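Local structure of regulatory protein SdiA (Escherichia coli, 4LFU) at residues 37-49 and 57-69. The protein is a LuxR-type quorum-sensing receptor and transcription factor that binds acyl-homoserine lactone autoinducers from other bacteria and activates transcription, including that of the ftsQAZ cell-division genes. Sequence-based numbering, arbitrary orientation.
Sequences LEYDYYSLCVRHP and VAFYTNYPEAWVS
Tyr41 and Tyr63 close the open end of an antiparallel beta hairpin, strands 41-47 and 57-61, at one edge of the five-stranded sheet of the autoinducer-binding domain. The hairpin illustrates how a regular sheet edge passes into irregular, shape-driven packing. Leu44 pairs with Tyr60, and Val46 with Ala58, through two backbone hydrogen bonds each; Leu44 N to Tyr60 O measures 2.7 Å. Beyond Thr61 this regularity fades: the backbone bond from Asn62 N to Tyr42 O is weak, and side chains take over.

Tyr41 is the main bump. With CG beside its own backbone N, its ring fits a hollow built by Asn62, Tyr63, Pro64 and Trp67. Tyr63 reaches over the rim of one face with CD2, 3.6 Å from Tyr41 CG; the planes are 29° apart, but the rings barely overlap. Pro64 CD touches Tyr41 CE1 at 3.7 Å, while Trp67, at the start of helix 65-73, meets CE2 obliquely through CZ3. Tyr63 is itself tied through its hydroxyl to Ser136 on strand 130-137.

On the face carrying Leu44 and Val46, which helix 147-167 covers, Tyr42 swings back over the end of strand 57-61 and Asn62 because its CG sits between N and the carbonyl carbon (chi1 75°). Its ring crosses the Asn62 side chain at a slant, amide and ring planes 40° apart, and helix 23-36 packs against it through Tyr27, Ile30 and Glu31. The phenol tip ends at the rim of Tyr60, Tyr42 OH lying in that ring's plane 3.6 Å from Tyr60 CD2.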
ATOM      1  N   LEU A  37      20.525 -11.053 -14.573  1.00 42.55           N
ATOM      2  CA  LEU A  37      19.978 -12.217 -13.877  1.00 41.38           C
ATOM      3  C   LEU A  37      19.744 -13.400 -14.820  1.00 40.76           C
ATOM      4  O   LEU A  37      19.240 -14.426 -14.390  1.00 40.70           O
ATOM      5  CB  LEU A  37      18.690 -11.847 -13.138  1.00 41.65           C
ATOM      6  CG  LEU A  37      18.772 -10.767 -12.054  1.00 41.47           C
ATOM      7  CD1 LEU A  37      17.375 -10.326 -11.646  1.00 41.51           C
ATOM      8  CD2 LEU A  37      19.536 -11.286 -10.863  1.00 39.98           C
ATOM      9  N   GLU A  38      20.125 -13.248 -16.093  1.00 40.18           N
ATOM     10  CA  GLU A  38      19.963 -14.285 -17.139  1.00 40.04           C
ATOM     11  C   GLU A  38      18.513 -14.498 -17.568  1.00 38.31           C
ATOM     12  O   GLU A  38      18.068 -15.629 -17.710  1.00 38.30           O
ATOM     13  CB  GLU A  38      20.583 -15.636 -16.729  1.00 40.57           C
ATOM     14  CG  GLU A  38      21.954 -15.916 -17.335  1.00 44.98           C
ATOM     15  CD  GLU A  38      23.078 -16.018 -16.296  1.00 49.81           C
ATOM     16  OE1 GLU A  38      24.059 -16.762 -16.555  1.00 50.22           O
ATOM     17  OE2 GLU A  38      22.982 -15.369 -15.225  1.00 52.43           O
ATOM     18  N   TYR A  39      17.784 -13.409 -17.775  1.00 36.52           N
ATOM     19  CA  TYR A  39      16.415 -13.489 -18.260  1.00 34.61           C
ATOM     20  C   TYR A  39      16.355 -12.863 -19.628  1.00 33.97           C
ATOM     21  O   TYR A  39      17.161 -12.001 -19.940  1.00 34.35           O
ATOM     22  CB  TYR A  39      15.442 -12.808 -17.292  1.00 33.37           C
ATOM     23  CG  TYR A  39      15.175 -13.655 -16.077  1.00 31.81           C
ATOM     24  CD1 TYR A  39      14.356 -14.788 -16.150  1.00 29.01           C
ATOM     25  CD2 TYR A  39      15.758 -13.342 -14.848  1.00 30.53           C
ATOM     26  CE1 TYR A  39      14.123 -15.573 -15.028  1.00 27.42           C
ATOM     27  CE2 TYR A  39      15.538 -14.130 -13.730  1.00 28.56           C
ATOM     28  CZ  TYR A  39      14.717 -15.229 -13.817  1.00 29.96           C
ATOM     29  OH  TYR A  39      14.507 -15.984 -12.679  1.00 31.99           O
ATOM     30  N   ASP A  40      15.410 -13.317 -20.443  1.00 33.19           N
ATOM     31  CA  ASP A  40      15.258 -12.846 -21.815  1.00 32.56           C
ATOM     32  C   ASP A  40      14.315 -11.664 -21.868  1.00 31.60           C
ATOM     33  O   ASP A  40      14.541 -10.700 -22.604  1.00 31.37           O
ATOM     34  CB  ASP A  40      14.715 -13.975 -22.698  1.00 32.98           C
ATOM     35  CG  ASP A  40      15.689 -15.118 -22.826  1.00 34.62           C
ATOM     36  OD1 ASP A  40      16.902 -14.863 -22.968  1.00 36.59           O
ATOM     37  OD2 ASP A  40      15.256 -16.275 -22.771  1.00 37.34           O
ATOM     38  N   TYR A  41      13.253 -11.734 -21.078  1.00 30.13           N
ATOM     39  CA  TYR A  41      12.227 -10.724 -21.153  1.00 29.77           C
ATOM     40  C   TYR A  41      11.830 -10.176 -19.789  1.00 28.87           C
ATOM     41  O   TYR A  41      12.011 -10.824 -18.780  1.00 28.25           O
ATOM     42  CB  TYR A  41      10.995 -11.284 -21.853  1.00 30.45           C
ATOM     43  CG  TYR A  41      11.226 -11.837 -23.249  1.00 31.39           C
ATOM     44  CD1 TYR A  41      11.377 -10.990 -24.340  1.00 32.94           C
ATOM     45  CD2 TYR A  41      11.253 -13.210 -23.477  1.00 31.77           C
ATOM     46  CE1 TYR A  41      11.563 -11.495 -25.635  1.00 34.34           C
ATOM     47  CE2 TYR A  41      11.456 -13.728 -24.768  1.00 33.17           C
ATOM     48  CZ  TYR A  41      11.592 -12.866 -25.830  1.00 33.00           C
ATOM     49  OH  TYR A  41      11.766 -13.365 -27.085  1.00 34.52           O
ATOM     50  N   TYR A  42      11.273  -8.974 -19.793  1.00 28.98           N
ATOM     51  CA  TYR A  42      10.617  -8.394 -18.627  1.00 28.95           C
ATOM     52  C   TYR A  42       9.285  -7.830 -19.103  1.00 29.16           C
ATOM     53  O   TYR A  42       9.088  -7.594 -20.302  1.00 28.77           O
ATOM     54  CB  TYR A  42      11.465  -7.269 -18.024  1.00 28.93           C
ATOM     55  CG  TYR A  42      11.424  -5.988 -18.847  1.00 28.99           C
ATOM     56  CD1 TYR A  42      12.294  -5.813 -19.922  1.00 29.26           C
ATOM     57  CD2 TYR A  42      10.510  -4.956 -18.553  1.00 28.29           C
ATOM     58  CE1 TYR A  42      12.254  -4.688 -20.697  1.00 27.39           C
ATOM     59  CE2 TYR A  42      10.470  -3.794 -19.324  1.00 27.33           C
ATOM     60  CZ  TYR A  42      11.356  -3.677 -20.394  1.00 29.39           C
ATOM     61  OH  TYR A  42      11.371  -2.561 -21.207  1.00 30.92           O
ATOM     62  N   SER A  43       8.364  -7.656 -18.163  1.00 28.92           N
ATOM     63  CA  SER A  43       7.182  -6.864 -18.376  1.00 29.56           C
ATOM     64  C   SER A  43       6.872  -6.100 -17.082  1.00 29.43           C
ATOM     65  O   SER A  43       6.999  -6.633 -15.996  1.00 28.97           O
ATOM     66  CB  SER A  43       5.999  -7.732 -18.824  1.00 29.80           C
ATOM     67  OG  SER A  43       5.563  -8.603 -17.801  1.00 31.65           O
ATOM     68  N   LEU A  44       6.477  -4.841 -17.209  1.00 29.46           N
ATOM     69  CA  LEU A  44       6.092  -4.058 -16.053  1.00 29.77           C
ATOM     70  C   LEU A  44       4.622  -3.711 -16.272  1.00 29.26           C
ATOM     71  O   LEU A  44       4.307  -3.012 -17.236  1.00 28.96           O
ATOM     72  CB  LEU A  44       6.975  -2.805 -15.971  1.00 29.72           C
ATOM     73  CG  LEU A  44       7.541  -2.283 -14.635  1.00 32.67           C
ATOM     74  CD1 LEU A  44       7.499  -0.703 -14.606  1.00 31.41           C
ATOM     75  CD2 LEU A  44       6.885  -2.862 -13.364  1.00 29.84           C
ATOM     76  N   CYS A  45       3.741  -4.271 -15.428  1.00 29.24           N
ATOM     77  CA  CYS A  45       2.266  -4.085 -15.486  1.00 29.58           C
ATOM     78  C   CYS A  45       1.738  -3.453 -14.214  1.00 28.03           C
ATOM     79  O   CYS A  45       2.126  -3.836 -13.118  1.00 26.91           O
ATOM     80  CB  CYS A  45       1.513  -5.409 -15.636  1.00 29.54           C
ATOM     81  SG  CYS A  45       1.981  -6.384 -17.057  1.00 38.47           S
ATOM     82  N   VAL A  46       0.807  -2.521 -14.383  1.00 27.29           N
ATOM     83  CA  VAL A  46       0.258  -1.753 -13.276  1.00 26.47           C
ATOM     84  C   VAL A  46      -1.250  -1.835 -13.358  1.00 26.10           C
ATOM     85  O   VAL A  46      -1.826  -1.340 -14.330  1.00 25.45           O
ATOM     86  CB  VAL A  46       0.770  -0.257 -13.322  1.00 26.47           C
ATOM     87  CG1 VAL A  46       0.209   0.556 -12.179  1.00 25.08           C
ATOM     88  CG2 VAL A  46       2.310  -0.208 -13.296  1.00 25.70           C
ATOM     89  N   ARG A  47      -1.865  -2.491 -12.370  1.00 25.42           N
ATOM     90  CA  ARG A  47      -3.316  -2.503 -12.193  1.00 27.19           C
ATOM     91  C   ARG A  47      -3.701  -1.283 -11.349  1.00 26.29           C
ATOM     92  O   ARG A  47      -3.409  -1.217 -10.155  1.00 24.11           O
ATOM     93  CB  ARG A  47      -3.856  -3.814 -11.504  1.00 27.28           C
ATOM     94  CG  ARG A  47      -3.083  -5.139 -11.795  1.00 31.13           C
ATOM     95  CD  ARG A  47      -3.846  -6.474 -11.378  1.00 31.04           C
ATOM     96  NE  ARG A  47      -4.992  -6.665 -12.271  1.00 39.15           N
ATOM     97  CZ  ARG A  47      -5.411  -7.816 -12.797  1.00 41.28           C
ATOM     98  NH1 ARG A  47      -4.799  -8.966 -12.532  1.00 43.93           N
ATOM     99  NH2 ARG A  47      -6.467  -7.806 -13.607  1.00 43.57           N
ATOM    100  N   HIS A  48      -4.337  -0.317 -12.000  1.00 27.09           N
ATOM    101  CA  HIS A  48      -4.790   0.900 -11.348  1.00 28.23           C
ATOM    102  C   HIS A  48      -5.993   0.640 -10.433  1.00 28.74           C
ATOM    103  O   HIS A  48      -6.793  -0.261 -10.698  1.00 28.31           O
ATOM    104  CB  HIS A  48      -5.117   1.958 -12.396  1.00 28.30           C
ATOM    105  CG  HIS A  48      -3.903   2.528 -13.062  1.00 29.61           C
ATOM    106  ND1 HIS A  48      -3.025   1.757 -13.797  1.00 29.93           N
ATOM    107  CD2 HIS A  48      -3.426   3.794 -13.114  1.00 30.16           C
ATOM    108  CE1 HIS A  48      -2.057   2.522 -14.269  1.00 30.11           C
ATOM    109  NE2 HIS A  48      -2.279   3.763 -13.871  1.00 30.87           N
ATOM    110  N   PRO A  49      -6.115   1.418  -9.342  1.00 28.71           N
ATOM    111  CA  PRO A  49      -7.230   1.230  -8.427  1.00 29.04           C
ATOM    112  C   PRO A  49      -8.577   1.633  -9.053  1.00 29.70           C
ATOM    113  O   PRO A  49      -9.617   1.178  -8.599  1.00 31.00           O
ATOM    114  CB  PRO A  49      -6.880   2.159  -7.271  1.00 28.17           C
ATOM    115  CG  PRO A  49      -6.144   3.254  -7.915  1.00 29.04           C
ATOM    116  CD  PRO A  49      -5.253   2.531  -8.914  1.00 29.04           C
ATOM    117  N   VAL A  57      -5.324  -1.463 -16.747  1.00 31.80           N
ATOM    118  CA  VAL A  57      -4.033  -2.132 -16.667  1.00 30.29           C
ATOM    119  C   VAL A  57      -3.070  -1.527 -17.685  1.00 29.75           C
ATOM    120  O   VAL A  57      -3.327  -1.538 -18.878  1.00 30.13           O
ATOM    121  CB  VAL A  57      -4.147  -3.648 -16.897  1.00 30.45           C
ATOM    122  CG1 VAL A  57      -2.757  -4.307 -16.869  1.00 28.65           C
ATOM    123  CG2 VAL A  57      -5.059  -4.264 -15.850  1.00 30.40           C
ATOM    124  N   ALA A  58      -1.956  -0.977 -17.216  1.00 28.56           N
ATOM    125  CA  ALA A  58      -1.023  -0.350 -18.113  1.00 27.27           C
ATOM    126  C   ALA A  58       0.271  -1.134 -18.022  1.00 26.91           C
ATOM    127  O   ALA A  58       0.603  -1.663 -16.970  1.00 26.32           O
ATOM    128  CB  ALA A  58      -0.838   1.101 -17.746  1.00 27.38           C
ATOM    129  N   PHE A  59       0.977  -1.258 -19.139  1.00 26.43           N
ATOM    130  CA  PHE A  59       2.167  -2.109 -19.187  1.00 26.61           C
ATOM    131  C   PHE A  59       3.308  -1.558 -20.048  1.00 26.57           C
ATOM    132  O   PHE A  59       3.121  -0.668 -20.862  1.00 25.21           O
ATOM    133  CB  PHE A  59       1.802  -3.521 -19.664  1.00 26.55           C
ATOM    134  CG  PHE A  59       1.338  -3.573 -21.087  1.00 27.59           C
ATOM    135  CD1 PHE A  59       0.026  -3.252 -21.416  1.00 26.98           C
ATOM    136  CD2 PHE A  59       2.212  -3.962 -22.099  1.00 28.56           C
ATOM    137  CE1 PHE A  59      -0.394  -3.296 -22.732  1.00 30.07           C
ATOM    138  CE2 PHE A  59       1.790  -4.028 -23.426  1.00 28.54           C
ATOM    139  CZ  PHE A  59       0.499  -3.700 -23.747  1.00 27.99           C
ATOM    140  N   TYR A  60       4.493  -2.114 -19.835  1.00 27.20           N
ATOM    141  CA  TYR A  60       5.618  -1.901 -20.720  1.00 27.32           C
ATOM    142  C   TYR A  60       6.491  -3.128 -20.698  1.00 26.72           C
ATOM    143  O   TYR A  60       6.891  -3.625 -19.634  1.00 25.53           O
ATOM    144  CB  TYR A  60       6.437  -0.679 -20.301  1.00 28.64           C
ATOM    145  CG  TYR A  60       7.222  -0.074 -21.441  1.00 29.39           C
ATOM    146  CD1 TYR A  60       6.665   0.936 -22.237  1.00 30.50           C
ATOM    147  CD2 TYR A  60       8.511  -0.507 -21.729  1.00 30.38           C
ATOM    148  CE1 TYR A  60       7.376   1.494 -23.278  1.00 31.49           C
ATOM    149  CE2 TYR A  60       9.239   0.047 -22.770  1.00 30.53           C
ATOM    150  CZ  TYR A  60       8.672   1.042 -23.537  1.00 31.44           C
ATOM    151  OH  TYR A  60       9.391   1.586 -24.584  1.00 31.50           O
ATOM    152  N   THR A  61       6.816  -3.611 -21.888  1.00 26.56           N
ATOM    153  CA  THR A  61       7.468  -4.894 -21.998  1.00 26.90           C
ATOM    154  C   THR A  61       8.444  -4.883 -23.165  1.00 26.74           C
ATOM    155  O   THR A  61       8.325  -4.033 -24.062  1.00 26.04           O
ATOM    156  CB  THR A  61       6.387  -6.032 -22.097  1.00 27.06           C
ATOM    157  OG1 THR A  61       7.027  -7.306 -21.997  1.00 30.05           O
ATOM    158  CG2 THR A  61       5.622  -5.967 -23.385  1.00 27.38           C
ATOM    159  N   ASN A  62       9.424  -5.794 -23.150  1.00 26.55           N
ATOM    160  CA  ASN A  62      10.203  -6.066 -24.373  1.00 26.80           C
ATOM    161  C   ASN A  62       9.838  -7.396 -25.076  1.00 26.69           C
ATOM    162  O   ASN A  62      10.562  -7.866 -25.946  1.00 26.71           O
ATOM    163  CB  ASN A  62      11.709  -5.971 -24.131  1.00 26.52           C
ATOM    164  CG  ASN A  62      12.224  -7.059 -23.213  1.00 26.84           C
ATOM    165  OD1 ASN A  62      13.430  -7.266 -23.098  1.00 29.59           O
ATOM    166  ND2 ASN A  62      11.326  -7.747 -22.548  1.00 25.70           N
ATOM    167  N   TYR A  63       8.715  -7.989 -24.688  1.00 26.93           N
ATOM    168  CA  TYR A  63       8.160  -9.122 -25.412  1.00 27.04           C
ATOM    169  C   TYR A  63       7.875  -8.737 -26.858  1.00 27.60           C
ATOM    170  O   TYR A  63       7.486  -7.580 -27.140  1.00 26.72           O
ATOM    171  CB  TYR A  63       6.860  -9.578 -24.787  1.00 27.10           C
ATOM    172  CG  TYR A  63       6.990 -10.436 -23.547  1.00 26.89           C
ATOM    173  CD1 TYR A  63       6.389 -10.042 -22.347  1.00 27.15           C
ATOM    174  CD2 TYR A  63       7.675 -11.648 -23.574  1.00 25.45           C
ATOM    175  CE1 TYR A  63       6.473 -10.834 -21.202  1.00 26.41           C
ATOM    176  CE2 TYR A  63       7.765 -12.442 -22.450  1.00 25.59           C
ATOM    177  CZ  TYR A  63       7.168 -12.019 -21.257  1.00 26.72           C
ATOM    178  OH  TYR A  63       7.262 -12.787 -20.125  1.00 27.46           O
ATOM    179  N   PRO A  64       8.052  -9.701 -27.790  1.00 28.14           N
ATOM    180  CA  PRO A  64       7.736  -9.360 -29.188  1.00 28.54           C
ATOM    181  C   PRO A  64       6.295  -8.847 -29.273  1.00 28.95           C
ATOM    182  O   PRO A  64       5.412  -9.313 -28.527  1.00 28.00           O
ATOM    183  CB  PRO A  64       7.901 -10.690 -29.929  1.00 28.31           C
ATOM    184  CG  PRO A  64       8.853 -11.492 -29.075  1.00 29.10           C
ATOM    185  CD  PRO A  64       8.513 -11.092 -27.640  1.00 28.01           C
ATOM    186  N   GLU A  65       6.080  -7.867 -30.140  1.00 30.15           N
ATOM    187  CA  GLU A  65       4.740  -7.323 -30.389  1.00 32.38           C
ATOM    188  C   GLU A  65       3.666  -8.356 -30.728  1.00 31.16           C
ATOM    189  O   GLU A  65       2.517  -8.186 -30.354  1.00 32.49           O
ATOM    190  CB  GLU A  65       4.775  -6.230 -31.467  1.00 31.77           C
ATOM    191  CG  GLU A  65       3.574  -5.271 -31.333  1.00 36.11           C
ATOM    192  CD  GLU A  65       3.503  -4.209 -32.428  1.00 36.91           C
ATOM    193  OE1 GLU A  65       4.573  -3.794 -32.943  1.00 41.96           O
ATOM    194  OE2 GLU A  65       2.364  -3.798 -32.779  1.00 42.53           O
ATOM    195  N   ALA A  66       4.020  -9.424 -31.437  1.00 30.73           N
ATOM    196  CA  ALA A  66       3.021 -10.445 -31.811  1.00 29.29           C
ATOM    197  C   ALA A  66       2.459 -11.213 -30.616  1.00 28.39           C
ATOM    198  O   ALA A  66       1.281 -11.604 -30.619  1.00 27.77           O
ATOM    199  CB  ALA A  66       3.585 -11.402 -32.851  1.00 29.11           C
ATOM    200  N   TRP A  67       3.307 -11.432 -29.605  1.00 28.11           N
ATOM    201  CA  TRP A  67       2.922 -12.098 -28.343  1.00 27.93           C
ATOM    202  C   TRP A  67       1.969 -11.256 -27.500  1.00 27.51           C
ATOM    203  O   TRP A  67       0.989 -11.758 -26.960  1.00 27.74           O
ATOM    204  CB  TRP A  67       4.160 -12.406 -27.492  1.00 28.24           C
ATOM    205  CG  TRP A  67       5.161 -13.337 -28.109  1.00 29.72           C
ATOM    206  CD1 TRP A  67       5.289 -13.668 -29.437  1.00 29.76           C
ATOM    207  CD2 TRP A  67       6.213 -14.025 -27.418  1.00 30.40           C
ATOM    208  NE1 TRP A  67       6.351 -14.528 -29.607  1.00 31.02           N
ATOM    209  CE2 TRP A  67       6.936 -14.765 -28.387  1.00 30.71           C
ATOM    210  CE3 TRP A  67       6.614 -14.092 -26.070  1.00 30.76           C
ATOM    211  CZ2 TRP A  67       8.050 -15.564 -28.054  1.00 29.38           C
ATOM    212  CZ3 TRP A  67       7.709 -14.903 -25.733  1.00 31.25           C
ATOM    213  CH2 TRP A  67       8.412 -15.635 -26.729  1.00 30.35           C
ATOM    214  N   VAL A  68       2.283  -9.974 -27.380  1.00 27.71           N
ATOM    215  CA  VAL A  68       1.480  -9.021 -26.624  1.00 28.36           C
ATOM    216  C   VAL A  68       0.108  -8.922 -27.300  1.00 28.61           C
ATOM    217  O   VAL A  68      -0.944  -9.045 -26.670  1.00 28.48           O
ATOM    218  CB  VAL A  68       2.185  -7.610 -26.592  1.00 28.39           C
ATOM    219  CG1 VAL A  68       1.256  -6.534 -26.031  1.00 28.90           C
ATOM    220  CG2 VAL A  68       3.463  -7.658 -25.807  1.00 27.06           C
ATOM    221  N   SER A  69       0.153  -8.715 -28.609  1.00 28.88           N
ATOM    222  CA  SER A  69      -1.042  -8.610 -29.442  1.00 29.34           C
ATOM    223  C   SER A  69      -1.918  -9.865 -29.321  1.00 28.41           C
ATOM    224  O   SER A  69      -3.150  -9.769 -29.285  1.00 28.23           O
ATOM    225  CB  SER A  69      -0.606  -8.329 -30.887  1.00 29.62           C
ATOM    226  OG  SER A  69      -1.714  -8.201 -31.743  1.00 32.96           O
TER